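Local structure of particle-associated lyase (4Y9V) at residues T275-I280 / N296-A301; H300-G305 / A323-E328; S332-H337 / C348-A353. The protein probably degrades the capsular polysaccharide of Acinetobacter baumannii as the lyase tailspike of bacteriophage AP22. All blocks are in the same frame, centred on the assembly; numbering follows the deposited sequence. Where two conformers were deposited one is given.

Contact 1 of 3, residues T275-I280 / N296-A301. With 49S (2-acetamido-2-deoxy-beta-D-mannopyranuronic acid), chain B; SO4 (sulfate ion), chain K.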
loop_
_atom_site.group_PDB
_atom_site.type_symbol
_atom_site.label_atom_id
_atom_site.label_comp_id
_atom_site.label_asym_id
_atom_site.label_seq_id
_atom_site.Cartn_x
_atom_site.Cartn_y
_atom_site.Cartn_z
ATOM N N THR A 275 -31.885 4.228 11.839
ATOM C CA THR A 275 -31.003 5.269 11.383
ATOM C C THR A 275 -29.522 4.909 11.485
ATOM O O THR A 275 -28.674 5.616 10.894
ATOM C CB THR A 275 -31.294 6.607 12.135
ATOM O OG1 THR A 275 -31.267 6.373 13.576
ATOM C CG2 THR A 275 -32.623 7.193 11.735
ATOM N N LEU A 276 -29.174 3.870 12.227
ATOM C CA LEU A 276 -27.792 3.455 12.388
ATOM C C LEU A 276 -27.647 2.047 11.785
ATOM O O LEU A 276 -27.559 1.890 10.582
ATOM C CB LEU A 276 -27.281 3.600 13.823
ATOM C CG LEU A 276 -26.966 5.048 14.311
ATOM C CD1 LEU A 276 -28.216 5.862 14.556
ATOM C CD2 LEU A 276 -26.082 4.998 15.556
ATOM N N ASN A 277 -27.587 1.027 12.674
ATOM C CA ASN A 277 -27.297 -0.366 12.347
ATOM C C ASN A 277 -25.844 -0.532 11.888
ATOM O O ASN A 277 -25.551 -0.806 10.735
ATOM C CB ASN A 277 -28.184 -0.990 11.264
ATOM C CG ASN A 277 -29.664 -0.872 11.504
ATOM O OD1 ASN A 277 -30.306 -0.051 10.855
ATOM N ND2 ASN A 277 -30.210 -1.703 12.374
ATOM N N TYR A 278 -24.928 -0.346 12.848
ATOM C CA TYR A 278 -23.504 -0.339 12.556
ATOM C C TYR A 278 -22.832 -1.492 13.300
ATOM O O TYR A 278 -23.127 -1.749 14.464
ATOM C CB TYR A 278 -22.874 0.981 12.984
ATOM C CG TYR A 278 -23.510 2.209 12.371
ATOM C CD1 TYR A 278 -24.125 2.210 11.132
ATOM C CD2 TYR A 278 -23.454 3.426 13.041
ATOM C CE1 TYR A 278 -24.655 3.382 10.579
ATOM C CE2 TYR A 278 -23.942 4.599 12.475
ATOM C CZ TYR A 278 -24.537 4.578 11.242
ATOM O OH TYR A 278 -25.006 5.770 10.755
ATOM N N GLY A 279 -21.911 -2.198 12.641
ATOM C CA GLY A 279 -21.145 -3.218 13.376
ATOM C C GLY A 279 -20.220 -2.564 14.400
ATOM O O GLY A 279 -20.369 -2.757 15.606
ATOM N N ILE A 280 -19.286 -1.786 13.877
ATOM C CA ILE A 280 -18.478 -0.863 14.640
ATOM C C ILE A 280 -18.824 0.551 14.183
ATOM O O ILE A 280 -18.860 0.811 12.985
ATOM C CB ILE A 280 -16.956 -1.093 14.416
ATOM C CG1 ILE A 280 -16.572 -2.505 14.808
ATOM C CG2 ILE A 280 -16.144 -0.058 15.206
ATOM C CD1 ILE A 280 -15.162 -2.896 14.469
ATOM N N ASN A 296 -19.977 -7.578 9.734
ATOM C CA ASN A 296 -21.236 -7.686 9.011
ATOM C C ASN A 296 -22.321 -6.956 9.795
ATOM O O ASN A 296 -22.353 -6.986 11.036
ATOM C CB ASN A 296 -21.626 -9.149 8.847
ATOM C CG ASN A 296 -20.679 -9.877 7.939
ATOM O OD1 ASN A 296 -20.259 -9.345 6.919
ATOM N ND2 ASN A 296 -20.384 -11.115 8.247
ATOM N N SER A 297 -23.228 -6.306 9.073
ATOM C CA SER A 297 -24.278 -5.535 9.722
ATOM C C SER A 297 -25.503 -5.438 8.842
ATOM O O SER A 297 -25.425 -5.523 7.613
ATOM C CB SER A 297 -23.716 -4.129 9.991
ATOM O OG SER A 297 -24.701 -3.309 10.590
ATOM N N THR A 298 -26.660 -5.113 9.452
ATOM C CA THR A 298 -27.822 -4.739 8.669
ATOM C C THR A 298 -27.504 -3.571 7.728
ATOM O O THR A 298 -27.946 -3.573 6.584
ATOM C CB THR A 298 -29.005 -4.372 9.587
ATOM O OG1 THR A 298 -29.296 -5.546 10.354
ATOM C CG2 THR A 298 -30.217 -3.914 8.814
ATOM N N ARG A 299 -26.799 -2.560 8.255
ATOM C CA ARG A 299 -26.347 -1.417 7.464
ATOM C C ARG A 299 -24.807 -1.411 7.498
ATOM O O ARG A 299 -24.199 -2.447 7.298
ATOM C CB ARG A 299 -27.057 -0.110 7.837
ATOM C CG ARG A 299 -28.565 -0.216 7.696
ATOM C CD ARG A 299 -29.303 1.094 7.885
ATOM N NE ARG A 299 -28.954 2.054 6.852
ATOM C CZ ARG A 299 -28.230 3.136 6.980
ATOM N NH1 ARG A 299 -27.715 3.518 8.133
ATOM N NH2 ARG A 299 -27.986 3.892 5.894
ATOM N N HIS A 300 -24.176 -0.259 7.677
ATOM C CA HIS A 300 -22.721 -0.211 7.538
ATOM C C HIS A 300 -22.059 -1.172 8.544
ATOM O O HIS A 300 -22.393 -1.204 9.725
ATOM C CB HIS A 300 -22.188 1.191 7.751
ATOM C CG HIS A 300 -22.817 2.233 6.900
ATOM N ND1 HIS A 300 -22.883 2.183 5.541
ATOM C CD2 HIS A 300 -23.361 3.436 7.234
ATOM C CE1 HIS A 300 -23.461 3.265 5.043
ATOM N NE2 HIS A 300 -23.773 4.039 6.052
ATOM N N ALA A 301 -21.067 -1.907 8.044
ATOM C CA ALA A 301 -20.281 -2.799 8.887
ATOM C C ALA A 301 -19.301 -2.028 9.770
ATOM O O ALA A 301 -19.224 -2.274 10.959
ATOM C CB ALA A 301 -19.606 -3.840 8.025
HETATM C C8 49S B . -22.390 11.076 11.511
HETATM C C7 49S B . -23.045 9.781 11.944
HETATM O O7 49S B . -22.366 8.749 12.133
HETATM N N2 49S B . -24.377 9.814 12.108
HETATM C C2 49S B . -25.168 8.651 12.454
HETATM C C3 49S B . -25.647 8.680 13.907
HETATM O O3 49S B . -24.541 8.740 14.809
HETATM C C1 49S B . -26.380 8.576 11.545
HETATM O O1 49S B . -26.031 8.596 10.192
HETATM O O5 49S B . -27.192 9.733 11.747
HETATM C C5 49S B . -27.767 9.731 13.066
HETATM C C6 49S B . -28.710 10.912 13.171
HETATM O O6A 49S B . -28.336 12.022 12.714
HETATM O O6B 49S B . -29.811 10.704 13.739
HETATM C C4 49S B . -26.665 9.796 14.125
HETATM O O4 49S B . -27.398 9.654 15.347
HETATM S S SO4 K . -25.934 6.729 7.024
HETATM O O1 SO4 K . -25.754 8.121 7.403
HETATM O O2 SO4 K . -25.092 6.427 5.853
HETATM O O3 SO4 K . -27.356 6.565 6.680
HETATM O O4 SO4 K . -25.590 5.754 8.088
#

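Contact 2 of 3, residues H300-G305 / A323-E328. With 49S (2-acetamido-2-deoxy-beta-D-mannopyranuronic acid), chain B; SO4 (sulfate ion), chain K.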
loop_
_atom_site.group_PDB
_atom_site.type_symbol
_atom_site.label_atom_id
_atom_site.label_comp_id
_atom_site.label_asym_id
_atom_site.label_seq_id
_atom_site.Cartn_x
_atom_site.Cartn_y
_atom_site.Cartn_z
ATOM N N HIS A 300 -24.176 -0.259 7.677
ATOM C CA HIS A 300 -22.721 -0.211 7.538
ATOM C C HIS A 300 -22.059 -1.172 8.544
ATOM O O HIS A 300 -22.393 -1.204 9.725
ATOM C CB HIS A 300 -22.188 1.191 7.751
ATOM C CG HIS A 300 -22.817 2.233 6.900
ATOM N ND1 HIS A 300 -22.883 2.183 5.541
ATOM C CD2 HIS A 300 -23.361 3.436 7.234
ATOM C CE1 HIS A 300 -23.461 3.265 5.043
ATOM N NE2 HIS A 300 -23.773 4.039 6.052
ATOM N N ALA A 301 -21.067 -1.907 8.044
ATOM C CA ALA A 301 -20.281 -2.799 8.887
ATOM C C ALA A 301 -19.301 -2.028 9.770
ATOM O O ALA A 301 -19.224 -2.274 10.959
ATOM C CB ALA A 301 -19.606 -3.840 8.025
ATOM N N VAL A 302 -18.561 -1.101 9.128
ATOM C CA VAL A 302 -17.803 -0.066 9.833
ATOM C C VAL A 302 -18.411 1.250 9.377
ATOM O O VAL A 302 -18.387 1.576 8.185
ATOM C CB VAL A 302 -16.298 -0.119 9.574
ATOM C CG1 VAL A 302 -15.621 1.103 10.178
ATOM C CG2 VAL A 302 -15.708 -1.409 10.138
ATOM N N ALA A 303 -18.978 1.991 10.342
ATOM C CA ALA A 303 -19.482 3.336 10.122
ATOM C C ALA A 303 -18.481 4.296 10.730
ATOM O O ALA A 303 -18.089 4.125 11.880
ATOM C CB ALA A 303 -20.826 3.529 10.791
ATOM N N ILE A 304 -18.052 5.284 9.958
ATOM C CA ILE A 304 -17.116 6.298 10.432
ATOM C C ILE A 304 -17.899 7.608 10.413
ATOM O O ILE A 304 -18.365 8.044 9.348
ATOM C CB ILE A 304 -15.807 6.340 9.643
ATOM C CG1 ILE A 304 -15.228 4.927 9.509
ATOM C CG2 ILE A 304 -14.849 7.290 10.319
ATOM C CD1 ILE A 304 -13.931 4.875 8.696
ATOM N N GLY A 305 -18.101 8.203 11.572
ATOM C CA GLY A 305 -18.945 9.380 11.654
ATOM C C GLY A 305 -18.997 9.873 13.097
ATOM O O GLY A 305 -18.010 10.361 13.610
ATOM N N ALA A 323 -9.707 -5.652 5.694
ATOM C CA ALA A 323 -11.006 -5.897 6.308
ATOM C C ALA A 323 -12.044 -6.260 5.260
ATOM O O ALA A 323 -12.079 -5.670 4.165
ATOM C CB ALA A 323 -11.457 -4.683 7.102
ATOM N N ILE A 324 -12.917 -7.194 5.616
ATOM C CA ILE A 324 -14.028 -7.643 4.775
ATOM C C ILE A 324 -15.303 -7.156 5.429
ATOM O O ILE A 324 -15.628 -7.574 6.541
ATOM C CB ILE A 324 -13.989 -9.163 4.554
ATOM C CG1 ILE A 324 -12.613 -9.727 4.199
ATOM C CG2 ILE A 324 -15.054 -9.542 3.569
ATOM C CD1 ILE A 324 -11.970 -9.229 2.924
ATOM N N LEU A 325 -16.002 -6.218 4.767
ATOM C CA LEU A 325 -17.022 -5.390 5.398
ATOM C C LEU A 325 -18.300 -5.422 4.563
ATOM O O LEU A 325 -18.311 -4.940 3.423
ATOM C CB LEU A 325 -16.503 -3.948 5.479
ATOM C CG LEU A 325 -15.211 -3.766 6.290
ATOM C CD1 LEU A 325 -14.762 -2.335 6.242
ATOM C CD2 LEU A 325 -15.393 -4.236 7.746
ATOM N N HIS A 326 -19.396 -5.946 5.143
ATOM C CA HIS A 326 -20.615 -6.106 4.379
ATOM C C HIS A 326 -21.863 -5.671 5.132
ATOM O O HIS A 326 -22.003 -5.870 6.337
ATOM C CB HIS A 326 -20.788 -7.566 3.898
ATOM C CG HIS A 326 -19.772 -7.913 2.845
ATOM N ND1 HIS A 326 -19.733 -7.255 1.629
ATOM C CD2 HIS A 326 -18.757 -8.785 2.759
ATOM C CE1 HIS A 326 -18.736 -7.764 0.905
ATOM N NE2 HIS A 326 -18.123 -8.699 1.561
ATOM N N SER A 327 -22.783 -5.074 4.342
ATOM C CA SER A 327 -24.114 -4.750 4.815
ATOM C C SER A 327 -25.123 -5.697 4.174
ATOM O O SER A 327 -25.014 -6.018 2.972
ATOM C CB SER A 327 -24.497 -3.307 4.502
ATOM O OG SER A 327 -24.628 -3.102 3.109
ATOM N N GLU A 328 -26.135 -6.073 4.932
ATOM C CA GLU A 328 -27.227 -6.921 4.400
ATOM C C GLU A 328 -28.187 -6.124 3.540
ATOM O O GLU A 328 -28.610 -6.613 2.466
ATOM C CB GLU A 328 -27.945 -7.540 5.622
ATOM C CG GLU A 328 -29.171 -8.375 5.229
ATOM C CD GLU A 328 -30.463 -7.607 5.214
ATOM O OE1 GLU A 328 -30.706 -6.865 6.192
ATOM O OE2 GLU A 328 -31.282 -7.881 4.308
HETATM C C8 49S B . -22.390 11.076 11.511
HETATM C C7 49S B . -23.045 9.781 11.944
HETATM O O7 49S B . -22.366 8.749 12.133
HETATM N N2 49S B . -24.377 9.814 12.108
HETATM C C2 49S B . -25.168 8.651 12.454
HETATM C C3 49S B . -25.647 8.680 13.907
HETATM O O3 49S B . -24.541 8.740 14.809
HETATM C C1 49S B . -26.380 8.576 11.545
HETATM O O1 49S B . -26.031 8.596 10.192
HETATM O O5 49S B . -27.192 9.733 11.747
HETATM C C5 49S B . -27.767 9.731 13.066
HETATM C C6 49S B . -28.710 10.912 13.171
HETATM O O6A 49S B . -28.336 12.022 12.714
HETATM O O6B 49S B . -29.811 10.704 13.739
HETATM C C4 49S B . -26.665 9.796 14.125
HETATM O O4 49S B . -27.398 9.654 15.347
HETATM S S SO4 K . -25.934 6.729 7.024
HETATM O O1 SO4 K . -25.754 8.121 7.403
HETATM O O2 SO4 K . -25.092 6.427 5.853
HETATM O O3 SO4 K . -27.356 6.565 6.680
HETATM O O4 SO4 K . -25.590 5.754 8.088
#

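Contact 3 of 3, residues S332-H337 / C348-A353. With 49S (2-acetamido-2-deoxy-beta-D-mannopyranuronic acid), chain B.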
loop_
_atom_site.group_PDB
_atom_site.type_symbol
_atom_site.label_atom_id
_atom_site.label_comp_id
_atom_site.label_asym_id
_atom_site.label_seq_id
_atom_site.Cartn_x
_atom_site.Cartn_y
_atom_site.Cartn_z
ATOM N N SER A 332 -23.717 0.539 2.087
ATOM C CA SER A 332 -22.319 0.125 1.971
ATOM C C SER A 332 -21.825 -0.590 3.208
ATOM O O SER A 332 -22.119 -0.237 4.351
ATOM C CB SER A 332 -21.428 1.329 1.693
ATOM O OG SER A 332 -21.537 2.285 2.755
ATOM N N GLY A 333 -20.972 -1.592 2.975
ATOM C CA GLY A 333 -20.264 -2.230 4.067
ATOM C C GLY A 333 -19.279 -1.301 4.754
ATOM O O GLY A 333 -19.272 -1.148 5.972
ATOM N N ALA A 334 -18.418 -0.699 3.933
ATOM C CA ALA A 334 -17.466 0.337 4.354
ATOM C C ALA A 334 -18.124 1.705 4.201
ATOM O O ALA A 334 -18.753 2.007 3.188
ATOM C CB ALA A 334 -16.217 0.285 3.481
ATOM N N ASP A 335 -17.942 2.548 5.216
ATOM C CA ASP A 335 -18.532 3.863 5.204
ATOM C C ASP A 335 -17.578 4.943 5.658
ATOM O O ASP A 335 -16.707 4.751 6.524
ATOM C CB ASP A 335 -19.784 3.879 6.120
ATOM C CG ASP A 335 -20.267 5.289 6.491
ATOM O OD1 ASP A 335 -20.979 5.881 5.647
ATOM O OD2 ASP A 335 -19.895 5.743 7.612
ATOM N N MET A 336 -17.824 6.141 5.117
ATOM C CA MET A 336 -17.312 7.398 5.642
ATOM C C MET A 336 -18.441 8.422 5.540
ATOM O O MET A 336 -18.889 8.730 4.428
ATOM C CB MET A 336 -16.093 7.927 4.862
ATOM C CG MET A 336 -14.973 6.926 4.694
ATOM S SD MET A 336 -13.635 7.708 3.765
ATOM C CE MET A 336 -12.669 6.280 3.287
ATOM N N HIS A 337 -18.887 8.961 6.675
ATOM C CA HIS A 337 -19.847 10.045 6.702
ATOM C C HIS A 337 -19.191 11.378 6.309
ATOM O O HIS A 337 -17.963 11.509 6.221
ATOM C CB HIS A 337 -20.480 10.174 8.102
ATOM C CG HIS A 337 -21.516 9.165 8.422
ATOM N ND1 HIS A 337 -21.368 7.811 8.489
ATOM C CD2 HIS A 337 -22.805 9.393 8.757
ATOM C CE1 HIS A 337 -22.516 7.250 8.841
ATOM N NE2 HIS A 337 -23.391 8.198 9.030
ATOM N N CYS A 348 -9.299 -3.766 1.319
ATOM C CA CYS A 348 -10.563 -4.179 1.922
ATOM C C CYS A 348 -11.531 -4.644 0.843
ATOM O O CYS A 348 -11.359 -4.350 -0.342
ATOM C CB CYS A 348 -11.195 -3.034 2.708
ATOM S SG CYS A 348 -10.249 -2.481 4.149
ATOM N N THR A 349 -12.562 -5.349 1.281
ATOM C CA THR A 349 -13.664 -5.752 0.427
ATOM C C THR A 349 -14.943 -5.154 1.015
ATOM O O THR A 349 -15.151 -5.214 2.233
ATOM C CB THR A 349 -13.766 -7.279 0.365
ATOM O OG1 THR A 349 -12.576 -7.755 -0.295
ATOM C CG2 THR A 349 -14.976 -7.744 -0.432
ATOM N N THR A 350 -15.793 -4.616 0.134
ATOM C CA THR A 350 -17.065 -4.034 0.561
ATOM C C THR A 350 -18.059 -4.176 -0.568
ATOM O O THR A 350 -17.714 -4.133 -1.749
ATOM C CB THR A 350 -16.886 -2.555 0.963
ATOM O OG1 THR A 350 -18.160 -2.014 1.343
ATOM C CG2 THR A 350 -16.217 -1.707 -0.076
ATOM N N ASN A 351 -19.340 -4.292 -0.197
ATOM C CA ASN A 351 -20.435 -3.983 -1.131
ATOM C C ASN A 351 -20.742 -2.493 -0.974
ATOM O O ASN A 351 -21.120 -2.055 0.118
ATOM C CB ASN A 351 -21.677 -4.832 -0.902
ATOM C CG ASN A 351 -22.282 -4.744 0.486
ATOM O OD1 ASN A 351 -21.623 -5.100 1.470
ATOM N ND2 ASN A 351 -23.508 -4.305 0.577
ATOM N N TYR A 352 -20.529 -1.749 -2.062
ATOM C CA TYR A 352 -20.760 -0.307 -2.127
ATOM C C TYR A 352 -19.765 0.430 -1.221
ATOM O O TYR A 352 -18.991 -0.151 -0.479
ATOM C CB TYR A 352 -22.225 0.044 -1.853
ATOM C CG TYR A 352 -22.777 1.343 -2.375
ATOM C CD1 TYR A 352 -22.661 1.690 -3.719
ATOM C CD2 TYR A 352 -23.513 2.198 -1.566
ATOM C CE1 TYR A 352 -23.234 2.852 -4.241
ATOM C CE2 TYR A 352 -24.125 3.321 -2.072
ATOM C CZ TYR A 352 -23.998 3.647 -3.398
ATOM O OH TYR A 352 -24.661 4.761 -3.869
ATOM N N ALA A 353 -19.792 1.759 -1.294
ATOM C CA ALA A 353 -18.817 2.562 -0.548
ATOM C C ALA A 353 -19.321 3.993 -0.481
ATOM O O ALA A 353 -19.747 4.533 -1.504
ATOM C CB ALA A 353 -17.457 2.529 -1.238
HETATM C C8 49S B . -22.390 11.076 11.511
HETATM C C7 49S B . -23.045 9.781 11.944
HETATM O O7 49S B . -22.366 8.749 12.133
HETATM N N2 49S B . -24.377 9.814 12.108
HETATM C C2 49S B . -25.168 8.651 12.454
HETATM C C3 49S B . -25.647 8.680 13.907
HETATM O O3 49S B . -24.541 8.740 14.809
HETATM C C1 49S B . -26.380 8.576 11.545
HETATM O O1 49S B . -26.031 8.596 10.192
HETATM O O5 49S B . -27.192 9.733 11.747
HETATM C C5 49S B . -27.767 9.731 13.066
HETATM C C6 49S B . -28.710 10.912 13.171
HETATM O O6A 49S B . -28.336 12.022 12.714
HETATM O O6B 49S B . -29.811 10.704 13.739
HETATM C C4 49S B . -26.665 9.796 14.125
HETATM O O4 49S B . -27.398 9.654 15.347
#

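Contact 1 of 3, residues T275-I280 / N296-A301
The saccharide pocket on the flank of this pectin lyase-like parallel beta-helix is built partly where Y278 meets R299 and H300, beside the corner that the chain turns at G279 and I280. R299 NH1 reaches across to donate to a lone pair of L276 O (2.9 Å) in the carbonyl plane. A bend at chi3 (64°) turns the edge of the guanidinium, in its plane, to a sulfate, probably from the crystallisation liquor: R299 NH2 donates to sulfate O3 (2.9 Å) and NH1 to sulfate O4. The N277 side chain crosses R299 at about a right angle, with N277 OD1 3.3 Å from R299 CD and held by N274 N. H300 NE2 meets sulfate O2 almost in line (2.7 Å, 178°), at the edge of the imidazole, while its ND1 is held by S332 O. The Y278 and H300 rings lie side by side, pointing the same way with planes 26° apart, yet barely overlap. Y278 OH donates to sulfate O4 (2.7 Å), and R166 grips the same anion, so an anion-binding niche sits beside the bound sugar. Behind the pocket, backbone bonds run from G279 N to H300 O and from I280 N to A301 O (3.0 Å). S297 OG donates to N277 O from above the carbonyl plane (2.6 Å). O1 of the aminomannuronic acid donates to Y278 OH over 3.1 Å.

Contact 2 of 3, residues H300-G305 / A323-E328
H300 and A301 run close beside the strand 323-327 of the next coil, with CA atoms 5.4 Å apart at A301 and L325, before strand 302-305 diverges from it along another face of the parallel beta-helix. What joins the two is apolar and buried. The methyl of A301 is directed at the strand backbone, where its CB lies 4.0 Å from L325 CB and 3.6 Å from H326 O. One residue on, V302 sets its CG2 beside the backbone N (CG1 takes the anti place, chi1 172°), and this brings CG2 to 3.7 Å from L325 CD2. The two branched side chains cross at a slant inside the coil, where Y345 of strand 343-346 packs against both and N295 of the preceding coil touches them too. S327 adds a looser approach, its CB 4.4 Å from H300 N. The CB of H326 leaves the strand on the side away from segment 300-305, and its ND1 is hydrogen-bonded to N351 OD1. At the far end of strand 302-305 the chain enters the glycan pocket: G305, with no side chain in the way, admits the acetamido oxygen O7 of the aminomannuronic acid to 3.5 Å from its CA.

Contact 3 of 3, residues S332-H337 / C348-A353
T350 OG1 is gripped from two directions: it donates to Y352 O (2.7 Å) within its own segment and accepts the amide of A334 from the other (2.9 Å, 161°). The hydroxyl gets there by lying anti to the backbone nitrogen (chi1 179°), which turns it toward the loop 332-337. A second amide is used next door, where G333 N donates to N351 O (2.9 Å), slightly tilted from the carbonyl plane, and the same oxygen is approached by the CA of S332 in a C-H...O contact (3.1 Å). Thus the loop 332-337 is pinned to strand 349-351 by consecutive amides, one satisfied by a side chain and one by the main chain.

S332 also ties the loop to itself. Its OG, placed between backbone N and carbonyl carbon (chi1 60°), donates to A334 O from above the carbonyl plane at 2.8 Å, while its CB lies against the backbone at Y352 and A353, 3.4 Å from A353 N. The S332 amide is buried without a partner in the model. Farther along, the loop reaches the sugar pocket. H337 ND1 donates to the syn side of D335 OD2 (2.7 Å), which helps to hold the imidazole's rotation; T354 OG1 is bonded to D335 OD1 and I304 N to OD2. The ring's other nitrogen, NE2, shares a hydrogen bond with O1 of the aminomannuronic acid (2.9 Å), either atom being a possible donor, and the acetamido group lies over one ring face.

Within the fold, segment 332-337 follows strand 323-327, a parallel neighbour of strand 349-351 in the next coil. A334 packs on L325, Y345 and Y362, facing the helix interior, whereas N351 and T349 meet R190 and Y192 of the second subunit.

In the fold
The three contacts sample successive coils of one beta-helix and illustrate how a repeating frame can carry locally different chemistry. All are largely buried. Contacts 1 and 2 share H300 and A301, while strands 293-297, 323-327 and 349-351 stack in parallel and carry the series on into contact 3. Contact 1 is the most polar at its pocket end, with R299, H300 and Y278 turned to the sulfate, and Y278 also to the sugar; contact 2 is the apolar interior between coils; contact 3 relies on backbone amides and one threonine hydroxyl, and reaches the sugar through the D335-H337 pair. At their outer sides all three reach the second subunit, while Y278, G305 and H337 line the same sugar.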